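Local coordinates for acyl-coenzyme A oxidase acox-1.2 (Caenorhabditis elegans, PDB 5K3J), which catalyses the FAD-dependent, oxygen-consuming desaturation of CoA-linked ascarosides with a five-carbon omega side chain, the first step of peroxisomal beta-oxidation in pheromone biosynthesis, at residues A112-D115 and A116-P120; L220-E223 and K224-I227. All coordinates share one frame; numbering follows the deposited sequence.

In the fold
Both contacts are local, one a turn of helix and the other a loop, and lie on the same side of the chain's centre at different distances from it. Contact 1, on helix 112-125, is about 15 Å from that centre; contact 2, in the loop between strands 210-219 and 232-236, is about 32 Å from it. Their centres are about 20 Å apart and their nearest atoms about 9 Å. The helix faces the active site directly: Ala112, Ala116 and Leu117 line the ascaroside-CoA pocket, and the side chain of Leu113 comes within about 3 Å of FAD. The Leu220 side chain of contact 2 is about 12 Å from FAD, and its loop meets the second subunit.

Contact 1 (A112-D115 and A116-P120); sequences ALHD and ALFIP. With 6QA (~{S}-[2-[3-[[(2~{R})-4-[[[(2~{R},3~{S},4~{R},5~{R})-5-(6-aminopurin-9-yl)-4-oxidanyl-3-phosphonooxy-oxolan-2-yl]methoxy-oxidanyl-phosphoryl]oxy-oxidanyl-phosphoryl]oxy-3,3-dimethyl-2-oxidanyl-butanoyl]amino]propanoylamino]ethyl] 5-[(2~{R},3~{R},5~{R},6~{S})-6-methyl-3,5-bis(oxidanyl)oxan-2-yl]oxypentanethioate), chain E.
The carbonyl oxygen of Leu113 is gripped by two backbone amides, Leu117 N at 3.0 Å and Phe118 N at 2.9 Å, where helix 112-125 widens into a pi-type turn. The Phe118 bond is nearly straight (177°), whereas Leu117 N comes from above the carbonyl plane. His114 O continues the wider spacing by accepting from Ile119 N; Pro120 has no N-H to offer, and the helix kinks there, with Pro120 CD against Asp115 O. On the ligand side, Leu113 and Leu117 run side by side, their CD1 methyls 3.6 Å apart. Leu117 CD1 also packs on the acyl chain of the ascaroside-CoA, 3.4 Å from C08, while Ala112 CB faces the sugar methyl C61. Leu113 touches FAD as well, so this surface joins substrate and cofactor. The other side of the helix packs on helix 128-139. There His114 and Phe118, each with CG anti to its backbone N (chi1 173° and -176°), set their rings near parallel but slid apart, with little overlap. The imidazole is held by Gly145 N and Ala138 O, and Asp115 OD2 pairs with Arg141. Ile119 CG1 lies over one face of the His114 ring, 4.0 Å from NE2.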
loop_
_atom_site.group_PDB
_atom_site.type_symbol
_atom_site.label_atom_id
_atom_site.label_comp_id
_atom_site.label_asym_id
_atom_site.label_seq_id
_atom_site.Cartn_x
_atom_site.Cartn_y
_atom_site.Cartn_z
ATOM N N ALA A 112 -19.358 10.289 10.702
ATOM C CA ALA A 112 -17.955 10.622 10.461
ATOM C C ALA A 112 -17.789 12.021 9.882
ATOM O O ALA A 112 -17.257 12.915 10.539
ATOM C CB ALA A 112 -17.320 9.594 9.535
ATOM N N LEU A 113 -18.252 12.202 8.650
ATOM C CA LEU A 113 -18.139 13.483 7.965
ATOM C C LEU A 113 -19.109 14.508 8.544
ATOM O O LEU A 113 -18.967 15.712 8.321
ATOM C CB LEU A 113 -18.385 13.308 6.466
ATOM C CG LEU A 113 -17.201 12.834 5.614
ATOM C CD1 LEU A 113 -16.034 13.787 5.754
ATOM C CD2 LEU A 113 -16.773 11.416 5.964
ATOM N N HIS A 114 -20.099 14.021 9.283
ATOM C CA HIS A 114 -21.011 14.893 10.010
ATOM C C HIS A 114 -20.224 15.718 11.015
ATOM O O HIS A 114 -20.470 16.910 11.194
ATOM C CB HIS A 114 -22.088 14.068 10.716
ATOM C CG HIS A 114 -22.972 14.868 11.622
ATOM N ND1 HIS A 114 -24.137 15.469 11.189
ATOM C CD2 HIS A 114 -22.867 15.159 12.940
ATOM C CE1 HIS A 114 -24.707 16.096 12.201
ATOM N NE2 HIS A 114 -23.959 15.925 13.276
ATOM N N ASP A 115 -19.261 15.066 11.657
ATOM C CA ASP A 115 -18.392 15.719 12.627
ATOM C C ASP A 115 -17.160 16.312 11.959
ATOM O O ASP A 115 -16.642 17.341 12.388
ATOM C CB ASP A 115 -17.951 14.731 13.709
ATOM C CG ASP A 115 -19.071 14.360 14.656
ATOM O OD1 ASP A 115 -20.004 15.176 14.818
ATOM O OD2 ASP A 115 -19.016 13.261 15.249
ATOM N N ALA A 116 -16.688 15.643 10.914
ATOM C CA ALA A 116 -15.438 16.019 10.264
ATOM C C ALA A 116 -15.543 17.331 9.485
ATOM O O ALA A 116 -14.616 18.141 9.507
ATOM C CB ALA A 116 -14.971 14.902 9.341
ATOM N N LEU A 117 -16.660 17.540 8.791
ATOM C CA LEU A 117 -16.787 18.701 7.910
ATOM C C LEU A 117 -18.148 19.384 7.965
ATOM O O LEU A 117 -18.228 20.607 7.865
ATOM C CB LEU A 117 -16.483 18.294 6.469
ATOM C CG LEU A 117 -14.998 18.090 6.163
ATOM C CD1 LEU A 117 -14.815 17.125 5.010
ATOM C CD2 LEU A 117 -14.326 19.425 5.864
ATOM N N PHE A 118 -19.215 18.604 8.115
ATOM C CA PHE A 118 -20.558 19.177 8.149
ATOM C C PHE A 118 -20.696 20.199 9.273
ATOM O O PHE A 118 -21.084 21.342 9.032
ATOM C CB PHE A 118 -21.616 18.090 8.309
ATOM C CG PHE A 118 -23.023 18.611 8.265
ATOM C CD1 PHE A 118 -23.566 19.091 7.083
ATOM C CD2 PHE A 118 -23.806 18.617 9.403
ATOM C CE1 PHE A 118 -24.860 19.572 7.042
ATOM C CE2 PHE A 118 -25.100 19.091 9.366
ATOM C CZ PHE A 118 -25.628 19.567 8.188
ATOM N N ILE A 119 -20.370 19.785 10.495
ATOM C CA ILE A 119 -20.400 20.684 11.647
ATOM C C ILE A 119 -19.332 21.792 11.555
ATOM O O ILE A 119 -19.641 22.958 11.812
ATOM C CB ILE A 119 -20.235 19.901 12.974
ATOM C CG1 ILE A 119 -21.507 19.120 13.308
ATOM C CG2 ILE A 119 -19.883 20.832 14.119
ATOM C CD1 ILE A 119 -21.474 18.471 14.672
ATOM N N PRO A 120 -18.076 21.445 11.195
ATOM C CA PRO A 120 -17.086 22.524 11.095
ATOM C C PRO A 120 -17.365 23.549 9.992
ATOM O O PRO A 120 -16.869 24.670 10.095
ATOM C CB PRO A 120 -15.784 21.772 10.807
ATOM C CG PRO A 120 -15.992 20.437 11.399
ATOM C CD PRO A 120 -17.427 20.122 11.142
HETATM P P26 6QA E . -9.451 26.745 -7.228
HETATM P P29 6QA E . -8.239 29.321 -8.229
HETATM P P50 6QA E . -1.712 31.442 -6.770
HETATM O O01 6QA E . -9.285 11.378 8.026
HETATM C C02 6QA E . -10.250 12.447 7.911
HETATM C C03 6QA E . -11.177 11.945 6.792
HETATM O O04 6QA E . -11.983 12.928 6.328
HETATM C C05 6QA E . -11.399 13.823 5.436
HETATM C C06 6QA E . -12.200 13.761 4.106
HETATM C C07 6QA E . -12.150 15.167 3.465
HETATM C C08 6QA E . -13.352 15.326 2.536
HETATM C C09 6QA E . -12.923 15.621 1.159
HETATM S S10 6QA E . -13.760 17.116 0.420
HETATM C C11 6QA E . -12.611 18.334 -0.278
HETATM C C12 6QA E . -11.213 17.849 -0.529
HETATM N N13 6QA E . -10.867 18.202 -1.854
HETATM C C14 6QA E . -9.791 19.132 -2.133
HETATM C C15 6QA E . -9.424 19.489 -3.618
HETATM C C16 6QA E . -9.555 21.041 -3.774
HETATM N N17 6QA E . -8.398 21.615 -4.489
HETATM C C18 6QA E . -8.587 22.904 -5.169
HETATM C C19 6QA E . -7.410 23.526 -5.915
HETATM O O20 6QA E . -6.340 22.608 -5.943
HETATM C C21 6QA E . -6.936 24.844 -5.240
HETATM C C22 6QA E . -5.837 25.395 -6.251
HETATM C C23 6QA E . -6.385 24.520 -3.812
HETATM C C24 6QA E . -8.002 25.924 -5.078
HETATM O O25 6QA E . -8.106 26.763 -6.247
HETATM O O27 6QA E . -9.680 25.386 -7.907
HETATM O O28 6QA E . -9.179 27.957 -8.399
HETATM O O30 6QA E . -9.193 30.519 -8.169
HETATM O O31 6QA E . -7.281 29.169 -6.856
HETATM C C32 6QA E . -5.909 29.275 -6.907
HETATM C C33 6QA E . -5.529 30.700 -6.322
HETATM O O34 6QA E . -6.223 30.966 -5.283
HETATM C C35 6QA E . -5.257 31.030 -3.976
HETATM N N36 6QA E . -5.783 30.108 -2.957
HETATM C C37 6QA E . -6.220 28.864 -3.174
HETATM N N38 6QA E . -6.643 28.299 -2.043
HETATM C C39 6QA E . -6.483 29.212 -1.041
HETATM C C40 6QA E . -5.945 30.364 -1.615
HETATM N N41 6QA E . -5.690 31.443 -0.825
HETATM C C42 6QA E . -5.947 31.387 0.481
HETATM N N43 6QA E . -6.471 30.292 1.071
HETATM C C44 6QA E . -6.751 29.201 0.357
HETATM N N45 6QA E . -7.320 28.011 0.998
HETATM C C46 6QA E . -4.053 30.726 -4.353
HETATM O O47 6QA E . -3.084 31.783 -3.915
HETATM C C48 6QA E . -4.056 30.647 -5.877
HETATM O O49 6QA E . -3.347 31.697 -6.449
HETATM O O51 6QA E . -1.495 31.503 -8.253
HETATM O O52 6QA E . -1.279 30.069 -6.231
HETATM O O53 6QA E . -0.895 32.492 -6.067
HETATM O O54 6QA E . -7.340 29.454 -9.432
HETATM O O55 6QA E . -10.684 27.113 -6.423
HETATM O O56 6QA E . -9.655 23.443 -5.149
HETATM O O57 6QA E . -9.173 19.644 -1.261
HETATM O O58 6QA E . -12.103 14.874 0.638
HETATM O O59 6QA E . -12.033 10.868 7.264
HETATM C C60 6QA E . -12.809 11.245 8.406
HETATM C C61 6QA E . -13.672 10.030 8.662
HETATM C C62 6QA E . -11.889 11.657 9.586
HETATM C C63 6QA E . -10.927 12.698 9.199
HETATM O O64 6QA E . -12.720 12.186 10.679
#

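Contact 2 (L220-E223 and K224-I227); sequences LRDE and KTHI
Arg221 reaches across to His226 within a tight loop that links strands 210-219 and 232-236 and contains an Asx turn at Asp222. The Arg221 chain, extended from CG to NE, carries CD over the centre of the imidazole in a CH-pi contact, 3.4 Å from the ring centroid. The guanidinium then lies flat on His226, with the planes 17° apart. At its edge NH1 donates to His226 O at 2.7 Å, a bond lying in the guanidinium plane, so one residue offers Arg221 both a ring face and a carbonyl. Gly192 O takes NH2, and Lys193 O receives His226 NE2, fixing the pair against a neighbouring loop.

Asp222 closes the turn with backbone and side chain alike. Its N donates almost straight (176°) to Ile227 O at 2.8 Å, and its O accepts from His226 N at 2.7 Å. With CG anti to the backbone N (chi1 -169°), the carboxylate swings over the following amides: OD1 takes Thr225 N on its anti lone pair and Lys224 N from above the carboxylate plane, each at 3.0 Å. Glu223 OE1 forms a salt bridge with Arg137, and OE2 a hydrogen bond with Tyr197 OH. Lys653 of the second subunit hydrogen-bonds Thr225 O through NZ, and Val648 of that subunit packs on His226. Thr225 OG1 adds a weak bond to Asp222 OD1, 3.4 Å long.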
loop_
_atom_site.group_PDB
_atom_site.type_symbol
_atom_site.label_atom_id
_atom_site.label_comp_id
_atom_site.label_asym_id
_atom_site.label_seq_id
_atom_site.Cartn_x
_atom_site.Cartn_y
_atom_site.Cartn_z
ATOM N N LEU A 220 -32.280 16.233 2.261
ATOM C CA LEU A 220 -32.318 15.195 1.240
ATOM C C LEU A 220 -33.407 14.179 1.527
ATOM O O LEU A 220 -34.108 13.728 0.621
ATOM C CB LEU A 220 -30.963 14.495 1.140
ATOM C CG LEU A 220 -29.792 15.384 0.731
ATOM C CD1 LEU A 220 -28.537 14.556 0.643
ATOM C CD2 LEU A 220 -30.084 16.054 -0.597
ATOM N N ARG A 221 -33.546 13.823 2.798
ATOM C CA ARG A 221 -34.510 12.813 3.200
ATOM C C ARG A 221 -35.468 13.351 4.254
ATOM O O ARG A 221 -35.104 14.199 5.073
ATOM C CB ARG A 221 -33.789 11.577 3.732
ATOM C CG ARG A 221 -32.922 10.867 2.704
ATOM C CD ARG A 221 -32.039 9.845 3.384
ATOM N NE ARG A 221 -31.246 9.064 2.444
ATOM C CZ ARG A 221 -31.626 7.895 1.943
ATOM N NH1 ARG A 221 -32.793 7.372 2.283
ATOM N NH2 ARG A 221 -30.841 7.248 1.100
ATOM N N ASP A 222 -36.699 12.854 4.215
ATOM C CA ASP A 222 -37.706 13.182 5.216
ATOM C C ASP A 222 -37.195 12.826 6.613
ATOM O O ASP A 222 -36.729 11.714 6.842
ATOM C CB ASP A 222 -39.011 12.441 4.902
ATOM C CG ASP A 222 -40.180 12.919 5.740
ATOM O OD1 ASP A 222 -40.445 12.323 6.807
ATOM O OD2 ASP A 222 -40.841 13.894 5.325
ATOM N N GLU A 223 -37.274 13.774 7.542
ATOM C CA GLU A 223 -36.730 13.566 8.883
ATOM C C GLU A 223 -37.466 12.467 9.643
ATOM O O GLU A 223 -36.948 11.920 10.618
ATOM C CB GLU A 223 -36.778 14.862 9.695
ATOM C CG GLU A 223 -35.713 15.883 9.328
ATOM C CD GLU A 223 -35.355 16.781 10.503
ATOM O OE1 GLU A 223 -35.315 16.279 11.648
ATOM O OE2 GLU A 223 -35.116 17.989 10.282
ATOM N N LYS A 224 -38.671 12.143 9.183
ATOM C CA LYS A 224 -39.520 11.167 9.859
ATOM C C LYS A 224 -39.446 9.781 9.215
ATOM O O LYS A 224 -39.404 8.772 9.919
ATOM C CB LYS A 224 -40.971 11.661 9.883
ATOM C CG LYS A 224 -41.971 10.664 10.452
ATOM C CD LYS A 224 -43.328 11.309 10.708
ATOM C CE LYS A 224 -43.431 11.874 12.123
ATOM N NZ LYS A 224 -42.482 12.992 12.394
ATOM N N THR A 225 -39.419 9.731 7.885
ATOM C CA THR A 225 -39.436 8.453 7.173
ATOM C C THR A 225 -38.095 8.083 6.541
ATOM O O THR A 225 -37.877 6.924 6.186
ATOM C CB THR A 225 -40.505 8.449 6.064
ATOM O OG1 THR A 225 -40.189 9.446 5.084
ATOM C CG2 THR A 225 -41.876 8.732 6.648
ATOM N N HIS A 226 -37.212 9.071 6.400
ATOM C CA HIS A 226 -35.891 8.906 5.778
ATOM C C HIS A 226 -35.993 8.540 4.296
ATOM O O HIS A 226 -35.020 8.099 3.685
ATOM C CB HIS A 226 -35.053 7.862 6.529
ATOM C CG HIS A 226 -33.576 8.063 6.392
ATOM N ND1 HIS A 226 -32.927 9.171 6.895
ATOM C CD2 HIS A 226 -32.622 7.303 5.804
ATOM C CE1 HIS A 226 -31.637 9.082 6.627
ATOM N NE2 HIS A 226 -31.425 7.958 5.966
ATOM N N ILE A 227 -37.182 8.731 3.734
ATOM C CA ILE A 227 -37.412 8.619 2.300
ATOM C C ILE A 227 -36.986 9.932 1.640
ATOM O O ILE A 227 -37.316 11.008 2.139
ATOM C CB ILE A 227 -38.901 8.305 2.004
ATOM C CG1 ILE A 227 -39.260 6.908 2.516
ATOM C CG2 ILE A 227 -39.214 8.433 0.523
ATOM C CD1 ILE A 227 -40.746 6.631 2.562
#